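Local structure of Bacint_00347 (Bacteroides intestinalis DSM 17393, 5MUM) at residues N228-Y233 against I255-A260; T290-P295 against R303-D308. The protein probably hydrolyses glycosidic bonds, as a beta-propeller glycoside hydrolase of a family associated with rhamnosidase activity. One frame throughout, in Å; residues are numbered along the deposited sequence. Where two conformers were deposited one is given.

Interaction 1: residues N228-Y233 against I255-A260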
ATOM      1  N   ASN A 228     -17.519  -8.533  -0.105  1.00  6.78           N
ATOM      2  CA  ASN A 228     -16.512  -8.042  -1.070  1.00  6.97           C
ATOM      3  C   ASN A 228     -16.764  -8.752  -2.407  1.00  6.86           C
ATOM      4  O   ASN A 228     -16.933  -9.980  -2.437  1.00  6.43           O
ATOM      5  CB  ASN A 228     -15.074  -8.347  -0.633  1.00  7.09           C
ATOM      6  CG  ASN A 228     -14.545  -7.432   0.469  1.00  7.02           C
ATOM      7  OD1 ASN A 228     -15.122  -6.386   0.787  1.00  7.32           O
ATOM      8  ND2 ASN A 228     -13.411  -7.824   1.038  1.00  6.45           N
ATOM      9  N   HIS A 229     -16.699  -8.006  -3.508  1.00  6.70           N
ATOM     10  CA  HIS A 229     -16.734  -8.603  -4.830  1.00  6.87           C
ATOM     11  C   HIS A 229     -16.065  -7.720  -5.871  1.00  6.84           C
ATOM     12  O   HIS A 229     -16.103  -6.491  -5.759  1.00  6.55           O
ATOM     13  CB  HIS A 229     -18.166  -8.857  -5.294  1.00  6.97           C
ATOM     14  CG  HIS A 229     -19.022  -7.632  -5.357  1.00  7.13           C
ATOM     15  ND1 HIS A 229     -19.298  -6.981  -6.536  1.00  8.08           N
ATOM     16  CD2 HIS A 229     -19.670  -6.945  -4.396  1.00  7.61           C
ATOM     17  CE1 HIS A 229     -20.072  -5.931  -6.291  1.00  7.75           C
ATOM     18  NE2 HIS A 229     -20.349  -5.918  -5.005  1.00  7.51           N
ATOM     19  N   ASP A 230     -15.471  -8.388  -6.843  1.00  7.01           N
ATOM     20  CA  ASP A 230     -14.927  -7.805  -8.064  1.00  7.36           C
ATOM     21  C   ASP A 230     -13.673  -6.997  -7.847  1.00  7.75           C
ATOM     22  O   ASP A 230     -13.318  -6.615  -6.714  1.00  7.19           O
ATOM     23  CB  ASP A 230     -15.973  -6.960  -8.779  1.00  7.40           C
ATOM     24  CG  ASP A 230     -17.190  -7.758  -9.152  1.00  7.73           C
ATOM     25  OD1 ASP A 230     -17.021  -8.922  -9.536  1.00  7.46           O
ATOM     26  OD2 ASP A 230     -18.321  -7.226  -9.065  1.00  8.25           O
ATOM     27  N   LEU A 231     -12.981  -6.770  -8.961  1.00  8.33           N
ATOM     28  CA  LEU A 231     -11.807  -5.914  -8.987  1.00  8.88           C
ATOM     29  C   LEU A 231     -12.005  -5.006 -10.168  1.00  8.41           C
ATOM     30  O   LEU A 231     -12.220  -5.481 -11.307  1.00  8.02           O
ATOM     31  CB  LEU A 231     -10.536  -6.713  -9.167  1.00 10.32           C
ATOM     32  CG  LEU A 231      -9.665  -6.983  -7.989  1.00 11.76           C
ATOM     33  CD1 LEU A 231      -8.557  -7.894  -8.490  1.00 13.10           C
ATOM     34  CD2 LEU A 231      -9.120  -5.688  -7.389  1.00 12.51           C
ATOM     35  N   CYS A 232     -11.973  -3.717  -9.876  1.00  7.82           N
ATOM     36  CA  CYS A 232     -12.133  -2.674 -10.842  1.00  7.65           C
ATOM     37  C   CYS A 232     -10.870  -1.831 -10.936  1.00  7.09           C
ATOM     38  O   CYS A 232     -10.033  -1.846 -10.041  1.00  6.55           O
ATOM     39  CB  CYS A 232     -13.294  -1.787 -10.423  1.00  7.87           C
ATOM     40  SG  CYS A 232     -14.868  -2.714 -10.285  1.00  9.64           S
ATOM     41  N   TYR A 233     -10.793  -1.061 -12.010  1.00  6.62           N
ATOM     42  CA  TYR A 233      -9.600  -0.338 -12.361  1.00  6.21           C
ATOM     43  C   TYR A 233      -9.891   0.978 -13.022  1.00  6.44           C
ATOM     44  O   TYR A 233     -10.825   1.089 -13.846  1.00  6.04           O
ATOM     45  CB  TYR A 233      -8.794  -1.200 -13.300  1.00  6.03           C
ATOM     46  CG  TYR A 233      -7.524  -0.553 -13.788  1.00  5.70           C
ATOM     47  CD1 TYR A 233      -6.404  -0.539 -13.006  1.00  5.33           C
ATOM     48  CD2 TYR A 233      -7.474   0.076 -15.048  1.00  5.59           C
ATOM     49  CE1 TYR A 233      -5.243   0.064 -13.443  1.00  5.42           C
ATOM     50  CE2 TYR A 233      -6.330   0.706 -15.492  1.00  5.52           C
ATOM     51  CZ  TYR A 233      -5.215   0.673 -14.710  1.00  5.44           C
ATOM     52  OH  TYR A 233      -4.078   1.250 -15.183  1.00  5.59           O
ATOM     53  N   ILE A 255     -17.137   7.065 -10.778  1.00 11.53           N
ATOM     54  CA  ILE A 255     -17.120   5.692 -11.259  1.00 10.73           C
ATOM     55  C   ILE A 255     -18.019   4.887 -10.324  1.00 10.81           C
ATOM     56  O   ILE A 255     -17.763   4.813  -9.125  1.00 11.11           O
ATOM     57  CB  ILE A 255     -15.722   5.082 -11.242  1.00 10.65           C
ATOM     58  CG1 ILE A 255     -14.739   5.973 -12.030  1.00 10.65           C
ATOM     59  CG2 ILE A 255     -15.781   3.665 -11.811  1.00 10.99           C
ATOM     60  CD1 ILE A 255     -13.297   5.558 -11.988  1.00 10.87           C
ATOM     61  N   ARG A 256     -19.005   4.240 -10.902  1.00 10.69           N
ATOM     62  CA  ARG A 256     -20.019   3.487 -10.185  1.00 11.18           C
ATOM     63  C   ARG A 256     -19.954   2.047 -10.584  1.00 10.16           C
ATOM     64  O   ARG A 256     -19.239   1.674 -11.497  1.00  9.28           O
ATOM     65  CB  ARG A 256     -21.376   4.041 -10.562  1.00 12.96           C
ATOM     66  CG  ARG A 256     -21.614   5.408  -9.995  1.00 15.29           C
ATOM     67  CD  ARG A 256     -22.801   6.097 -10.639  1.00 19.43           C
ATOM     68  NE  ARG A 256     -23.006   7.320  -9.861  1.00 22.87           N
ATOM     69  CZ  ARG A 256     -23.385   8.497 -10.328  1.00 26.67           C
ATOM     70  NH1 ARG A 256     -23.657   8.688 -11.625  1.00 29.19           N
ATOM     71  NH2 ARG A 256     -23.512   9.495  -9.462  1.00 28.26           N
ATOM     72  N   TYR A 257     -20.738   1.229  -9.911  1.00 10.48           N
ATOM     73  CA  TYR A 257     -20.825  -0.185 -10.240  1.00 10.93           C
ATOM     74  C   TYR A 257     -21.068  -0.417 -11.753  1.00 11.41           C
ATOM     75  O   TYR A 257     -20.430  -1.270 -12.378  1.00  9.90           O
ATOM     76  CB  TYR A 257     -21.905  -0.827  -9.365  1.00 11.76           C
ATOM     77  CG  TYR A 257     -22.122  -2.272  -9.660  1.00 13.23           C
ATOM     78  CD1 TYR A 257     -21.172  -3.212  -9.329  1.00 13.75           C
ATOM     79  CD2 TYR A 257     -23.317  -2.703 -10.271  1.00 15.11           C
ATOM     80  CE1 TYR A 257     -21.364  -4.555  -9.626  1.00 15.74           C
ATOM     81  CE2 TYR A 257     -23.510  -4.046 -10.595  1.00 15.81           C
ATOM     82  CZ  TYR A 257     -22.535  -4.960 -10.264  1.00 15.97           C
ATOM     83  OH  TYR A 257     -22.733  -6.288 -10.568  1.00 18.55           O
ATOM     84  N   ASN A 258     -21.981   0.369 -12.317  1.00 12.01           N
ATOM     85  CA  ASN A 258     -22.440   0.175 -13.688  1.00 14.63           C
ATOM     86  C   ASN A 258     -21.402   0.527 -14.717  1.00 13.55           C
ATOM     87  O   ASN A 258     -21.319  -0.156 -15.716  1.00 14.73           O
ATOM     88  CB  ASN A 258     -23.763   0.942 -13.971  1.00 17.92           C
ATOM     89  CG  ASN A 258     -23.550   2.414 -14.174  1.00 21.94           C
ATOM     90  OD1 ASN A 258     -23.455   2.884 -15.323  1.00 33.81           O
ATOM     91  ND2 ASN A 258     -23.446   3.164 -13.081  1.00 27.59           N
ATOM     92  N   ASN A 259     -20.579   1.552 -14.476  1.00 12.04           N
ATOM     93  CA  ASN A 259     -19.620   2.006 -15.492  1.00 11.97           C
ATOM     94  C   ASN A 259     -18.152   1.683 -15.200  1.00 11.04           C
ATOM     95  O   ASN A 259     -17.300   1.920 -16.062  1.00 11.58           O
ATOM     96  CB  ASN A 259     -19.795   3.502 -15.798  1.00 12.43           C
ATOM     97  CG  ASN A 259     -19.425   4.407 -14.632  1.00 12.67           C
ATOM     98  OD1 ASN A 259     -19.633   4.045 -13.503  1.00 13.76           O
ATOM     99  ND2 ASN A 259     -18.837   5.580 -14.916  1.00 12.83           N
ATOM    100  N   ALA A 260     -17.848   1.102 -14.041  1.00  9.44           N
ATOM    101  CA  ALA A 260     -16.478   0.653 -13.755  1.00  9.14           C
ATOM    102  C   ALA A 260     -15.949  -0.351 -14.778  1.00  8.87           C
ATOM    103  O   ALA A 260     -16.681  -1.170 -15.327  1.00  8.24           O
ATOM    104  CB  ALA A 260     -16.399   0.021 -12.381  1.00  9.11           C
TER
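His229 and Tyr257 meet where the first residues of strand 228-236 face loop residues 255-260. From its CB, directed at the loop, the His229 side chain turns into the space between backbone N and carbonyl carbon (chi1 59°). ND1 gives a nearly straight bond to Asp230 OD2 (2.7 Å), lying in the imidazole plane but above the carboxylate plane. CE1 touches Tyr257 CE1 at 3.8 Å, so the phenol meets the imidazole at its edge, the side chains crossing at about a right angle. At the tip, NE2 is hydrogen-bonded to Glu221 OE2. Histidine suits this place because its two nitrogens can serve two carboxylates while a carbon between them packs on an aromatic. Replacing it with an alanine would probably cost Glu221 and Asp230 their imidazole partners, Asp230 keeping Arg265, and open a gap beside Tyr257.

Asp230 has a positive phi (71°), unusual for a non-glycine strand residue, consistent with its side chain pointing to the loop just as its neighbour's does; OD2 also forms a salt bridge with Arg265. Cys232 SG packs on Ala260 CB (3.8 Å), where a small methyl allows close approach. The loop folds back on itself through Asn259 OD1, which accepts from Arg256 N (2.7 Å), and leads into edge strand 261-264. Strand 228-236 runs between that strand and 213-220, whose Trp217 and Trp219 touch the Cys232 side chain.

Interaction 2: residues T290-P295 against R303-D308; sequences TYWRDP and RIVWHD. With EDO (1,2-ethanediol), chain B.
Thr290 and Arg303 form an antiparallel hydrogen-bonded pair, Thr290 N reaching Arg303 O at 3.2 Å and Arg303 N reaching Thr290 O at 2.8 Å, while the short strand segments run at 119° to each other, well away from strictly antiparallel.

Arg303 carries most of the contact. Its chain bends at chi2 (-73°), which brings the aliphatic part and then the guanidinium over one face of Trp292. CG sits above the six-membered ring in a CH-pi contact, 3.4 Å from its centroid. Beyond it the guanidinium lies almost flat on the indole, planes 11° apart, with CZ 3.4 Å from Trp292 NE1: a cation-pi stack over the five-membered ring. Arginine fits with its apolar stem and flat charged end; tryptophan offers one broad face for both, and Asp294 supplies the opposite charge. The opposite end of the indole has Val305 CG2 at its edge, 3.9 Å from Trp292 CH2.

Its bonds fix the rotation of the guanidinium. NH2 donates to Trp292 O from above the carbonyl plane (2.9 Å), and NE reaches Gln301 O. NH1 and NH2 both converge on Asp294 OD1 in an end-on salt bridge, NH2 the nearer at 2.9 Å, from the same face of a carboxylate turned steeply against the guanidinium. A water donates to Asp294 OD2 and weakly bridges to NH1. The nearby 1,2-ethanediol, probably from the crystallisation liquor, is modelled too close to Thr290 OG1 to be read in detail.

All this closes the end of the beta hairpin 286-292/301-307, the two inner strands of a four-stranded antiparallel sheet such as forms a propeller blade. A pentaethylene glycol, probably of the same origin, lies about 4 Å from the Trp292 side chain and may mark a pocket.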
ATOM      1  N   THR A 290      -3.815  -9.887  -5.063  1.00  8.04           N
ATOM      2  CA  THR A 290      -4.809 -10.113  -4.052  1.00  8.38           C
ATOM      3  C   THR A 290      -4.949 -11.612  -3.791  1.00  8.04           C
ATOM      4  O   THR A 290      -4.113 -12.405  -4.211  1.00  7.69           O
ATOM      5  CB  THR A 290      -6.130  -9.462  -4.449  1.00  9.19           C
ATOM      6  OG1 THR A 290      -7.071  -9.591  -3.371  1.00 10.39           O
ATOM      7  CG2 THR A 290      -6.658 -10.040  -5.767  1.00  9.45           C
ATOM      8  N   TYR A 291      -5.991 -11.994  -3.070  1.00  7.56           N
ATOM      9  CA  TYR A 291      -6.313 -13.392  -3.007  1.00  7.49           C
ATOM     10  C   TYR A 291      -7.804 -13.579  -2.933  1.00  7.30           C
ATOM     11  O   TYR A 291      -8.535 -12.670  -2.519  1.00  7.07           O
ATOM     12  CB  TYR A 291      -5.619 -14.052  -1.813  1.00  7.43           C
ATOM     13  CG  TYR A 291      -5.944 -13.515  -0.448  1.00  7.35           C
ATOM     14  CD1 TYR A 291      -7.153 -13.795   0.180  1.00  7.44           C
ATOM     15  CD2 TYR A 291      -5.000 -12.766   0.264  1.00  7.38           C
ATOM     16  CE1 TYR A 291      -7.423 -13.353   1.462  1.00  7.32           C
ATOM     17  CE2 TYR A 291      -5.259 -12.318   1.554  1.00  7.49           C
ATOM     18  CZ  TYR A 291      -6.488 -12.623   2.144  1.00  7.55           C
ATOM     19  OH  TYR A 291      -6.771 -12.187   3.398  1.00  8.21           O
ATOM     20  N   TRP A 292      -8.230 -14.755  -3.352  1.00  7.21           N
ATOM     21  CA  TRP A 292      -9.605 -15.197  -3.195  1.00  7.69           C
ATOM     22  C   TRP A 292      -9.651 -16.691  -3.360  1.00  8.16           C
ATOM     23  O   TRP A 292      -8.648 -17.322  -3.705  1.00  7.43           O
ATOM     24  CB  TRP A 292     -10.542 -14.495  -4.171  1.00  7.85           C
ATOM     25  CG  TRP A 292     -10.372 -14.841  -5.602  1.00  7.96           C
ATOM     26  CD1 TRP A 292     -10.825 -15.952  -6.234  1.00  8.18           C
ATOM     27  CD2 TRP A 292      -9.708 -14.057  -6.586  1.00  8.26           C
ATOM     28  NE1 TRP A 292     -10.492 -15.913  -7.542  1.00  8.47           N
ATOM     29  CE2 TRP A 292      -9.810 -14.755  -7.803  1.00  8.50           C
ATOM     30  CE3 TRP A 292      -9.032 -12.844  -6.552  1.00  8.53           C
ATOM     31  CZ2 TRP A 292      -9.247 -14.290  -8.988  1.00  8.71           C
ATOM     32  CZ3 TRP A 292      -8.484 -12.340  -7.752  1.00  8.65           C
ATOM     33  CH2 TRP A 292      -8.599 -13.069  -8.949  1.00  8.93           C
ATOM     34  N   ARG A 293     -10.838 -17.237  -3.144  1.00  9.25           N
ATOM     35  CA  ARG A 293     -11.083 -18.644  -3.155  1.00 10.84           C
ATOM     36  C   ARG A 293     -11.969 -19.018  -4.367  1.00 10.82           C
ATOM     37  O   ARG A 293     -12.962 -18.346  -4.638  1.00 10.61           O
ATOM     38  CB  ARG A 293     -11.829 -18.980  -1.874  1.00 12.45           C
ATOM     39  CG  ARG A 293     -11.773 -20.411  -1.483  1.00 15.30           C
ATOM     40  CD  ARG A 293     -13.113 -20.945  -1.130  1.00 17.60           C
ATOM     41  NE  ARG A 293     -14.002 -20.106  -0.405  1.00 19.98           N
ATOM     42  CZ  ARG A 293     -15.131 -19.563  -0.876  1.00 21.01           C
ATOM     43  NH1 ARG A 293     -15.573 -19.698  -2.166  1.00 22.88           N
ATOM     44  NH2 ARG A 293     -15.838 -18.871  -0.024  1.00 21.60           N
ATOM     45  N   ASP A 294     -11.598 -20.070  -5.081  1.00 11.44           N
ATOM     46  CA  ASP A 294     -12.405 -20.562  -6.212  1.00 13.07           C
ATOM     47  C   ASP A 294     -13.726 -21.124  -5.688  1.00 12.76           C
ATOM     48  O   ASP A 294     -13.781 -21.625  -4.584  1.00 11.79           O
ATOM     49  CB  ASP A 294     -11.737 -21.724  -6.953  1.00 14.87           C
ATOM     50  CG  ASP A 294     -10.555 -21.312  -7.785  1.00 17.50           C
ATOM     51  OD1 ASP A 294     -10.310 -20.124  -8.020  1.00 20.34           O
ATOM     52  OD2 ASP A 294      -9.839 -22.227  -8.229  1.00 22.02           O
ATOM     53  N   PRO A 295     -14.774 -21.121  -6.515  1.00 12.77           N
ATOM     54  CA  PRO A 295     -16.050 -21.702  -6.053  1.00 13.52           C
ATOM     55  C   PRO A 295     -15.985 -23.160  -5.568  1.00 14.42           C
ATOM     56  O   PRO A 295     -16.684 -23.563  -4.610  1.00 14.77           O
ATOM     57  CB  PRO A 295     -16.928 -21.562  -7.282  1.00 13.20           C
ATOM     58  CG  PRO A 295     -16.409 -20.331  -7.932  1.00 13.27           C
ATOM     59  CD  PRO A 295     -14.913 -20.493  -7.824  1.00 13.01           C
ATOM     60  N   ARG A 303      -3.367 -14.460  -5.945  1.00  6.98           N
ATOM     61  CA  ARG A 303      -3.662 -14.199  -7.339  1.00  6.97           C
ATOM     62  C   ARG A 303      -2.928 -12.981  -7.821  1.00  7.02           C
ATOM     63  O   ARG A 303      -2.572 -12.078  -7.035  1.00  6.33           O
ATOM     64  CB  ARG A 303      -5.140 -13.875  -7.558  1.00  7.33           C
ATOM     65  CG  ARG A 303      -6.111 -14.769  -6.858  1.00  7.65           C
ATOM     66  CD  ARG A 303      -6.191 -16.121  -7.502  1.00  7.88           C
ATOM     67  NE  ARG A 303      -7.036 -16.972  -6.675  1.00  8.06           N
ATOM     68  CZ  ARG A 303      -7.767 -17.977  -7.123  1.00  8.68           C
ATOM     69  NH1 ARG A 303      -7.832 -18.259  -8.420  1.00  9.56           N
ATOM     70  NH2 ARG A 303      -8.445 -18.696  -6.270  1.00  8.83           N
ATOM     71  N   ILE A 304      -2.787 -12.921  -9.134  0.50  7.35           N
ATOM     72  CA  ILE A 304      -2.268 -11.748  -9.788  0.50  7.71           C
ATOM     73  C   ILE A 304      -3.225 -11.474 -10.928  0.50  7.71           C
ATOM     74  O   ILE A 304      -3.688 -12.401 -11.589  0.50  7.76           O
ATOM     75  CB  ILE A 304      -0.815 -11.950 -10.207  0.50  8.03           C
ATOM     76  CG1 ILE A 304      -0.212 -10.624 -10.629  0.50  8.31           C
ATOM     77  CG2 ILE A 304      -0.666 -13.008 -11.289  0.50  8.06           C
ATOM     78  CD1 ILE A 304       1.244 -10.778 -10.957  0.50  8.59           C
ATOM     79  N   VAL A 305      -3.593 -10.206 -11.076  1.00  7.60           N
ATOM     80  CA  VAL A 305      -4.556  -9.773 -12.080  1.00  7.64           C
ATOM     81  C   VAL A 305      -3.829  -8.672 -12.807  1.00  7.98           C
ATOM     82  O   VAL A 305      -3.296  -7.772 -12.160  1.00  8.09           O
ATOM     83  CB  VAL A 305      -5.822  -9.238 -11.436  1.00  7.62           C
ATOM     84  CG1 VAL A 305      -6.797  -8.711 -12.495  1.00  7.78           C
ATOM     85  CG2 VAL A 305      -6.467 -10.307 -10.596  1.00  7.66           C
ATOM     86  N   TRP A 306      -3.743  -8.745 -14.125  1.00  8.00           N
ATOM     87  CA  TRP A 306      -2.945  -7.741 -14.832  1.00  8.34           C
ATOM     88  C   TRP A 306      -3.515  -7.468 -16.213  1.00  8.40           C
ATOM     89  O   TRP A 306      -4.269  -8.279 -16.750  1.00  7.99           O
ATOM     90  CB  TRP A 306      -1.467  -8.121 -14.896  1.00  8.82           C
ATOM     91  CG  TRP A 306      -1.129  -9.200 -15.895  1.00  9.49           C
ATOM     92  CD1 TRP A 306      -0.497  -9.028 -17.088  1.00  9.63           C
ATOM     93  CD2 TRP A 306      -1.379 -10.621 -15.778  1.00  9.74           C
ATOM     94  NE1 TRP A 306      -0.341 -10.232 -17.723  1.00  9.87           N
ATOM     95  CE2 TRP A 306      -0.875 -11.227 -16.949  1.00  9.90           C
ATOM     96  CE3 TRP A 306      -1.953 -11.433 -14.792  1.00  9.91           C
ATOM     97  CZ2 TRP A 306      -0.925 -12.605 -17.166  1.00 10.16           C
ATOM     98  CZ3 TRP A 306      -2.005 -12.803 -15.007  1.00 10.06           C
ATOM     99  CH2 TRP A 306      -1.532 -13.370 -16.195  1.00 10.05           C
ATOM    100  N   HIS A 307      -3.182  -6.298 -16.725  1.00  8.57           N
ATOM    101  CA  HIS A 307      -3.573  -5.897 -18.044  1.00  8.89           C
ATOM    102  C   HIS A 307      -2.309  -5.639 -18.806  1.00 10.18           C
ATOM    103  O   HIS A 307      -1.523  -4.787 -18.436  1.00 11.08           O
ATOM    104  CB  HIS A 307      -4.460  -4.673 -18.012  1.00  8.41           C
ATOM    105  CG  HIS A 307      -5.131  -4.371 -19.311  1.00  8.11           C
ATOM    106  ND1 HIS A 307      -4.521  -3.661 -20.325  1.00  8.40           N
ATOM    107  CD2 HIS A 307      -6.394  -4.609 -19.731  1.00  8.53           C
ATOM    108  CE1 HIS A 307      -5.370  -3.519 -21.329  1.00  8.34           C
ATOM    109  NE2 HIS A 307      -6.523  -4.059 -20.982  1.00  8.23           N
ATOM    110  N   ASP A 308      -2.136  -6.380 -19.881  1.00 11.82           N
ATOM    111  CA  ASP A 308      -0.906  -6.351 -20.698  1.00 13.29           C
ATOM    112  C   ASP A 308      -0.937  -5.396 -21.883  1.00 12.74           C
ATOM    113  O   ASP A 308      -0.095  -5.466 -22.736  1.00 13.17           O
ATOM    114  CB  ASP A 308      -0.635  -7.799 -21.173  1.00 14.44           C
ATOM    115  CG  ASP A 308      -1.671  -8.299 -22.169  1.00 15.34           C
ATOM    116  OD1 ASP A 308      -2.732  -7.662 -22.387  1.00 14.83           O
ATOM    117  OD2 ASP A 308      -1.423  -9.356 -22.760  1.00 17.19           O
TER
HETATM  118  C1  EDO B 501      -7.480  -6.228  -3.853  1.00 21.93           C
HETATM  119  O1  EDO B 501      -8.150  -5.048  -4.001  1.00 24.66           O
HETATM  120  C2  EDO B 501      -8.389  -7.081  -3.055  1.00 23.75           C
HETATM  121  O2  EDO B 501      -9.026  -8.035  -3.859  1.00 20.60           O
HETATM  122  O   HOH W   1      -7.642 -21.096  -9.646  1.00 29.60           O

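How the interactions relate
The two interactions follow one another along the chain, interaction 1 closing before interaction 2 opens, and their centres lie 15 Å apart on the same side of the molecule's centre. Each belongs to its own four-stranded antiparallel sheet: interaction 1 ties an inner strand to the loop that enters the edge strand 261-264, while interaction 2 joins the two inner strands of the next sheet. The sheets meet directly at Leu231, whose CD1 packs on Val305 CG2 (3.8 Å) and on Thr290 CG2 (4.0 Å). As expected for successive blades of a beta-propeller, mostly apolar contacts join the two sheets here; Trp292 on Cys264 and Val305 on Ala263 add to the same seam.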